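Local coordinates for protein iron transport multicopper oxidase FET3 (Saccharomyces cerevisiae, PDB 1ZPU) that oxidises iron(II) to iron(III) with molecular oxygen at a four-copper active centre, feeding high-affinity iron uptake by the yeast cell, at residues A[345-351]-A[505-511]; A[363-368]-A[518-524]. All coordinates share one frame; numbering follows the deposited sequence.

Contact 1: A[345-351]-A[505-511]; sequences KVPTLMT and VATEGNA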
loop_
_atom_site.group_PDB
_atom_site.type_symbol
_atom_site.label_atom_id
_atom_site.label_comp_id
_atom_site.label_asym_id
_atom_site.label_seq_id
_atom_site.Cartn_x
_atom_site.Cartn_y
_atom_site.Cartn_z
ATOM N N LYS A 345 -7.265 -22.545 0.989
ATOM C CA LYS A 345 -7.716 -23.252 -0.217
ATOM C C LYS A 345 -8.940 -22.604 -0.872
ATOM O O LYS A 345 -9.230 -22.848 -2.049
ATOM C CB LYS A 345 -8.012 -24.720 0.105
ATOM C CG LYS A 345 -6.810 -25.655 -0.061
ATOM C CD LYS A 345 -7.039 -27.020 0.582
ATOM C CE LYS A 345 -5.724 -27.624 1.060
ATOM N NZ LYS A 345 -5.908 -28.380 2.343
ATOM N N VAL A 346 -9.660 -21.799 -0.092
ATOM C CA VAL A 346 -10.846 -21.082 -0.555
ATOM C C VAL A 346 -10.772 -19.645 -0.031
ATOM O O VAL A 346 -10.547 -19.442 1.165
ATOM C CB VAL A 346 -12.172 -21.761 -0.072
ATOM C CG1 VAL A 346 -13.392 -21.076 -0.677
ATOM C CG2 VAL A 346 -12.184 -23.245 -0.410
ATOM N N PRO A 347 -10.973 -18.651 -0.924
ATOM C CA PRO A 347 -10.893 -17.231 -0.577
ATOM C C PRO A 347 -11.766 -16.911 0.625
ATOM O O PRO A 347 -12.872 -17.432 0.714
ATOM C CB PRO A 347 -11.473 -16.536 -1.809
ATOM C CG PRO A 347 -11.297 -17.494 -2.922
ATOM C CD PRO A 347 -11.309 -18.856 -2.347
ATOM N N THR A 348 -11.274 -16.064 1.526
ATOM C CA THR A 348 -11.998 -15.715 2.750
ATOM C C THR A 348 -13.459 -15.367 2.472
ATOM O O THR A 348 -14.363 -15.994 3.032
ATOM C CB THR A 348 -11.342 -14.530 3.494
ATOM O OG1 THR A 348 -9.923 -14.712 3.548
ATOM C CG2 THR A 348 -11.891 -14.413 4.914
ATOM N N LEU A 349 -13.674 -14.384 1.593
ATOM C CA LEU A 349 -15.024 -13.927 1.249
ATOM C C LEU A 349 -15.934 -15.055 0.746
ATOM O O LEU A 349 -17.103 -15.139 1.126
ATOM C CB LEU A 349 -14.971 -12.775 0.241
ATOM C CG LEU A 349 -16.266 -12.104 -0.228
ATOM C CD1 LEU A 349 -17.034 -11.461 0.909
ATOM C CD2 LEU A 349 -15.934 -11.072 -1.268
ATOM N N MET A 350 -15.383 -15.931 -0.086
ATOM C CA MET A 350 -16.134 -17.047 -0.628
ATOM C C MET A 350 -16.661 -17.989 0.460
ATOM O O MET A 350 -17.741 -18.586 0.301
ATOM C CB MET A 350 -15.291 -17.794 -1.662
ATOM C CG MET A 350 -15.406 -17.246 -3.079
ATOM S SD MET A 350 -14.833 -15.540 -3.306
ATOM C CE MET A 350 -14.676 -15.481 -5.094
ATOM N N THR A 351 -15.924 -18.112 1.566
ATOM C CA THR A 351 -16.399 -18.971 2.656
ATOM C C THR A 351 -17.450 -18.263 3.500
ATOM O O THR A 351 -18.443 -18.887 3.877
ATOM C CB THR A 351 -15.280 -19.648 3.525
ATOM O OG1 THR A 351 -15.067 -18.917 4.738
ATOM C CG2 THR A 351 -13.976 -19.807 2.762
ATOM N N VAL A 505 -10.236 -22.981 -8.665
ATOM C CA VAL A 505 -10.247 -22.628 -7.238
ATOM C C VAL A 505 -11.698 -22.690 -6.756
ATOM O O VAL A 505 -12.597 -22.100 -7.377
ATOM C CB VAL A 505 -9.689 -21.193 -6.995
ATOM C CG1 VAL A 505 -9.902 -20.750 -5.545
ATOM C CG2 VAL A 505 -8.213 -21.115 -7.362
ATOM N N ALA A 506 -11.932 -23.397 -5.656
ATOM C CA ALA A 506 -13.296 -23.606 -5.174
ATOM C C ALA A 506 -13.914 -22.351 -4.550
ATOM O O ALA A 506 -13.209 -21.424 -4.147
ATOM C CB ALA A 506 -13.339 -24.763 -4.183
ATOM N N THR A 507 -15.246 -22.344 -4.499
ATOM C CA THR A 507 -16.010 -21.436 -3.640
ATOM C C THR A 507 -16.835 -22.246 -2.615
ATOM O O THR A 507 -18.064 -22.358 -2.715
ATOM C CB THR A 507 -16.918 -20.486 -4.426
ATOM O OG1 THR A 507 -17.820 -19.864 -3.501
ATOM C CG2 THR A 507 -17.727 -21.240 -5.529
ATOM N N GLU A 508 -16.142 -22.815 -1.634
ATOM C CA GLU A 508 -16.762 -23.708 -0.661
ATOM C C GLU A 508 -16.740 -23.130 0.759
ATOM O O GLU A 508 -17.403 -22.127 1.012
ATOM C CB GLU A 508 -16.110 -25.086 -0.748
ATOM C CG GLU A 508 -16.447 -25.823 -2.057
ATOM C CD GLU A 508 -15.811 -27.211 -2.154
ATOM O OE1 GLU A 508 -14.563 -27.288 -2.277
ATOM O OE2 GLU A 508 -16.565 -28.220 -2.124
ATOM N N GLY A 509 -15.998 -23.744 1.678
ATOM C CA GLY A 509 -15.935 -23.259 3.060
ATOM C C GLY A 509 -14.608 -23.559 3.729
ATOM O O GLY A 509 -14.558 -24.212 4.774
ATOM N N ASN A 510 -13.537 -23.051 3.123
ATOM C CA ASN A 510 -12.157 -23.392 3.465
ATOM C C ASN A 510 -11.865 -24.906 3.493
ATOM O O ASN A 510 -12.270 -25.633 4.420
ATOM C CB ASN A 510 -11.715 -22.713 4.752
ATOM C CG ASN A 510 -10.221 -22.769 4.939
ATOM O OD1 ASN A 510 -9.528 -23.593 4.327
ATOM N ND2 ASN A 510 -9.707 -21.890 5.788
ATOM N N ALA A 511 -11.131 -25.348 2.469
ATOM C CA ALA A 511 -10.903 -26.753 2.174
ATOM C C ALA A 511 -12.250 -27.459 2.027
ATOM O O ALA A 511 -12.857 -27.379 0.958
ATOM C CB ALA A 511 -10.005 -27.404 3.234
#

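Contact 2: A[363-368]-A[518-524]; sequences EIYGSN and LTDLTGE. With MAN (alpha-D-mannopyranose), chain J.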
loop_
_atom_site.group_PDB
_atom_site.type_symbol
_atom_site.label_atom_id
_atom_site.label_comp_id
_atom_site.label_asym_id
_atom_site.label_seq_id
_atom_site.Cartn_x
_atom_site.Cartn_y
_atom_site.Cartn_z
ATOM N N GLU A 363 -12.996 -20.156 13.723
ATOM C CA GLU A 363 -12.331 -21.420 13.431
ATOM C C GLU A 363 -12.375 -21.796 11.950
ATOM O O GLU A 363 -11.406 -22.353 11.424
ATOM C CB GLU A 363 -12.956 -22.537 14.269
ATOM C CG GLU A 363 -12.134 -23.798 14.307
ATOM C CD GLU A 363 -12.814 -24.912 15.067
ATOM O OE1 GLU A 363 -13.919 -25.347 14.659
ATOM O OE2 GLU A 363 -12.232 -25.366 16.076
ATOM N N ILE A 364 -13.488 -21.477 11.287
ATOM C CA ILE A 364 -13.736 -21.930 9.913
ATOM C C ILE A 364 -12.891 -21.221 8.871
ATOM O O ILE A 364 -12.800 -21.678 7.727
ATOM C CB ILE A 364 -15.221 -21.804 9.487
ATOM C CG1 ILE A 364 -15.653 -20.339 9.427
ATOM C CG2 ILE A 364 -16.116 -22.622 10.411
ATOM C CD1 ILE A 364 -16.611 -20.025 8.304
ATOM N N TYR A 365 -12.282 -20.103 9.256
ATOM C CA TYR A 365 -11.470 -19.343 8.322
ATOM C C TYR A 365 -10.011 -19.789 8.319
ATOM O O TYR A 365 -9.216 -19.302 7.511
ATOM C CB TYR A 365 -11.573 -17.849 8.606
ATOM C CG TYR A 365 -12.969 -17.301 8.491
ATOM C CD1 TYR A 365 -13.765 -17.161 9.619
ATOM C CD2 TYR A 365 -13.493 -16.913 7.256
ATOM C CE1 TYR A 365 -15.044 -16.655 9.526
ATOM C CE2 TYR A 365 -14.771 -16.399 7.156
ATOM C CZ TYR A 365 -15.539 -16.274 8.296
ATOM O OH TYR A 365 -16.812 -15.770 8.231
ATOM N N GLY A 366 -9.665 -20.713 9.216
ATOM C CA GLY A 366 -8.327 -21.289 9.259
ATOM C C GLY A 366 -7.481 -20.811 10.419
ATOM O O GLY A 366 -7.741 -19.752 11.004
ATOM N N SER A 367 -6.461 -21.600 10.742
ATOM C CA SER A 367 -5.550 -21.311 11.844
ATOM C C SER A 367 -4.291 -20.575 11.377
ATOM O O SER A 367 -3.656 -19.863 12.163
ATOM C CB SER A 367 -5.145 -22.608 12.530
ATOM O OG SER A 367 -4.678 -23.537 11.571
ATOM N N ASN A 368 -3.936 -20.751 10.103
ATOM C CA ASN A 368 -2.683 -20.220 9.577
ATOM C C ASN A 368 -2.927 -19.037 8.643
ATOM O O ASN A 368 -2.134 -18.714 7.749
ATOM C CB ASN A 368 -1.893 -21.316 8.869
ATOM C CG ASN A 368 -0.420 -21.237 9.160
ATOM O OD1 ASN A 368 0.222 -22.257 9.360
ATOM N ND2 ASN A 368 0.125 -20.023 9.210
ATOM N N LEU A 518 -15.341 -27.886 9.859
ATOM C CA LEU A 518 -14.143 -27.974 10.698
ATOM C C LEU A 518 -13.012 -28.702 9.948
ATOM O O LEU A 518 -13.161 -29.844 9.508
ATOM C CB LEU A 518 -14.458 -28.567 12.065
ATOM C CG LEU A 518 -15.270 -27.758 13.113
ATOM C CD1 LEU A 518 -16.076 -26.523 12.542
ATOM C CD2 LEU A 518 -16.252 -28.801 13.834
ATOM N N THR A 519 -11.880 -28.004 9.856
ATOM C CA THR A 519 -10.874 -28.117 8.784
ATOM C C THR A 519 -9.842 -29.264 8.847
ATOM O O THR A 519 -9.821 -30.051 9.794
ATOM C CB THR A 519 -10.070 -26.774 8.689
ATOM O OG1 THR A 519 -9.256 -26.620 9.856
ATOM C CG2 THR A 519 -11.007 -25.557 8.572
ATOM N N ASP A 520 -9.002 -29.333 7.806
ATOM C CA ASP A 520 -7.800 -30.172 7.723
ATOM C C ASP A 520 -6.863 -29.451 6.748
ATOM O O ASP A 520 -6.551 -29.973 5.673
ATOM C CB ASP A 520 -8.151 -31.567 7.202
ATOM C CG ASP A 520 -8.835 -32.454 8.263
ATOM O OD1 ASP A 520 -8.202 -32.801 9.286
ATOM O OD2 ASP A 520 -10.014 -32.816 8.070
ATOM N N LEU A 521 -6.404 -28.261 7.162
ATOM C CA LEU A 521 -6.018 -27.136 6.265
ATOM C C LEU A 521 -4.707 -27.162 5.468
ATOM O O LEU A 521 -4.331 -28.175 4.886
ATOM C CB LEU A 521 -6.131 -25.777 7.003
ATOM C CG LEU A 521 -6.045 -25.599 8.534
ATOM C CD1 LEU A 521 -4.766 -26.117 9.190
ATOM C CD2 LEU A 521 -6.266 -24.153 8.898
ATOM N N THR A 522 -4.073 -25.990 5.425
ATOM C CA THR A 522 -2.852 -25.696 4.672
ATOM C C THR A 522 -1.958 -24.779 5.544
ATOM O O THR A 522 -2.190 -23.572 5.646
ATOM C CB THR A 522 -3.190 -25.075 3.258
ATOM O OG1 THR A 522 -1.999 -24.662 2.582
ATOM C CG2 THR A 522 -4.132 -23.879 3.358
ATOM N N GLY A 523 -0.959 -25.380 6.198
ATOM C CA GLY A 523 -0.178 -24.700 7.241
ATOM C C GLY A 523 1.165 -24.106 6.828
ATOM O O GLY A 523 1.645 -24.325 5.710
ATOM N N GLU A 524 1.759 -23.342 7.741
ATOM C CA GLU A 524 3.130 -22.880 7.605
ATOM C C GLU A 524 4.106 -23.991 8.003
ATOM O O GLU A 524 3.740 -24.919 8.735
ATOM C CB GLU A 524 3.370 -21.642 8.469
ATOM C CG GLU A 524 3.093 -21.826 9.953
ATOM C CD GLU A 524 3.139 -20.527 10.741
ATOM O OE1 GLU A 524 2.561 -19.505 10.293
ATOM O OE2 GLU A 524 3.759 -20.524 11.824
HETATM C C1 MAN J . 0.952 -28.100 1.194
HETATM C C2 MAN J . 1.858 -27.061 1.868
HETATM C C3 MAN J . 2.158 -27.661 3.248
HETATM C C4 MAN J . 2.442 -29.187 3.144
HETATM C C5 MAN J . 2.736 -29.644 1.698
HETATM C C6 MAN J . 2.954 -31.161 1.565
HETATM O O2 MAN J . 1.318 -25.761 1.968
HETATM O O3 MAN J . 1.055 -27.379 4.101
HETATM O O4 MAN J . 3.530 -29.621 3.949
HETATM O O5 MAN J . 1.776 -29.171 0.738
HETATM O O6 MAN J . 2.665 -31.823 2.787
#

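Contact 1: A[345-351]-A[505-511]
Lys345 lays the aliphatic part of its side chain along Ala511, CD 4.0 Å from Ala511 CB; farther out, its NZ reaches the carbonyl oxygen of Leu521 in a hydrogen bond. Val346, buried beside it, splits its branches between two parts of the tail. CG1, anti to the backbone N (chi1 -175°), enters the bend from Ala506 to Glu508 and comes 3.5 Å from Ala506 O, while CG2 faces the backbone of Asn510 and Ala511, 3.7 Å from Ala511 N. An alanine here would remove both branches and would probably leave a gap between the bend at Glu508 and the backbone at Asn510. Pro347, at the N-cap position of helix 348-352, sets its ring carbon CD obliquely against Val505 CG1 at 4.0 Å. The helix belongs to the third plastocyanin-like domain of this multicopper oxidase, and residues 505-511 follow helix 494-502, whose Cys500 is disulfide-linked to Cys81. One turn on, Met350 crosses Thr507 at about a right angle, its CG 3.6 Å from Thr507 OG1, before the thioether end bends away at chi2 (63°). Ser354 OG lies within hydrogen-bonding reach of both Met350 O and Glu508 O, with one proton to serve them. Thr351 presses its CB to within 3.7 Å of Gly509 CA, and its CG2 faces the Asn510 backbone.

Contact 2: A[363-368]-A[518-524]
From Ile364 and Leu518 at one end to Asn368 and Gly523 at the other, the two backbones run in the same direction, with 5.6 Å between Asn368 CA and Gly523 CA as the closest pairing. The first belongs to a loop of the third plastocyanin-like domain that leads into strand 371-374; the second is irregular C-terminal tail laid along it, and no backbone-to-backbone hydrogen bond joins them. At the Leu518 end Glu363 crosses Leu518 at about a right angle, its OE1 merely lying beside Leu518 CG and CD1. Its CG is anti to the backbone N (chi1 -165°) and the rest of the chain is extended, which carries the acid group out to the leucine. Ile364 CG2 meets Leu518 CD1 loosely at 4.4 Å, while the isoleucine also touches Thr351 of helix 348-352. Thr519 turns its methyl CG2 to the carbonyl oxygens of Glu363 and Ile364. In the middle Gly366, with no side chain, lets Leu521 CD2 come up to its CA at 3.5 Å, and the same methyl lies beside Ser367 OG. At the Glu524 end the Asn368 amide faces Glu524 with both its polar atoms: ND2 donates to Glu524 OE1 at 2.7 Å, and OD1 accepts the backbone N-H of Glu524, although the modelled length of that second bond is doubtfully short. The amide and carboxylate planes are 51° apart, and ND2 reaches OE1 from above the carboxylate plane. The same OE1 also takes the backbone N-H of Thr340. Beyond, a mannose of the attached glycan keeps its O3 3.5 Å from Gly523 O.

In the fold
Both contacts lay the C-terminal tail against the third plastocyanin-like domain, far from the copper sites, and both are partly buried. Contact 1 is the more enclosed: it lies at the start of helix 348-352, and between its own segments there is packing and no hydrogen bond. Contact 2, on the loop after that helix, has more exposed residues and is closed by an asparagine amide and a glutamate. Their centres are 11 Å apart and they touch: Asn510 CB packs on Ile364 O, and Thr351 OG1 lies beside Tyr365 CE2. Sugars border both: one glycan lies next to Val505, Thr522 and Gly523, and an N-acetylglucosamine touches Glu524.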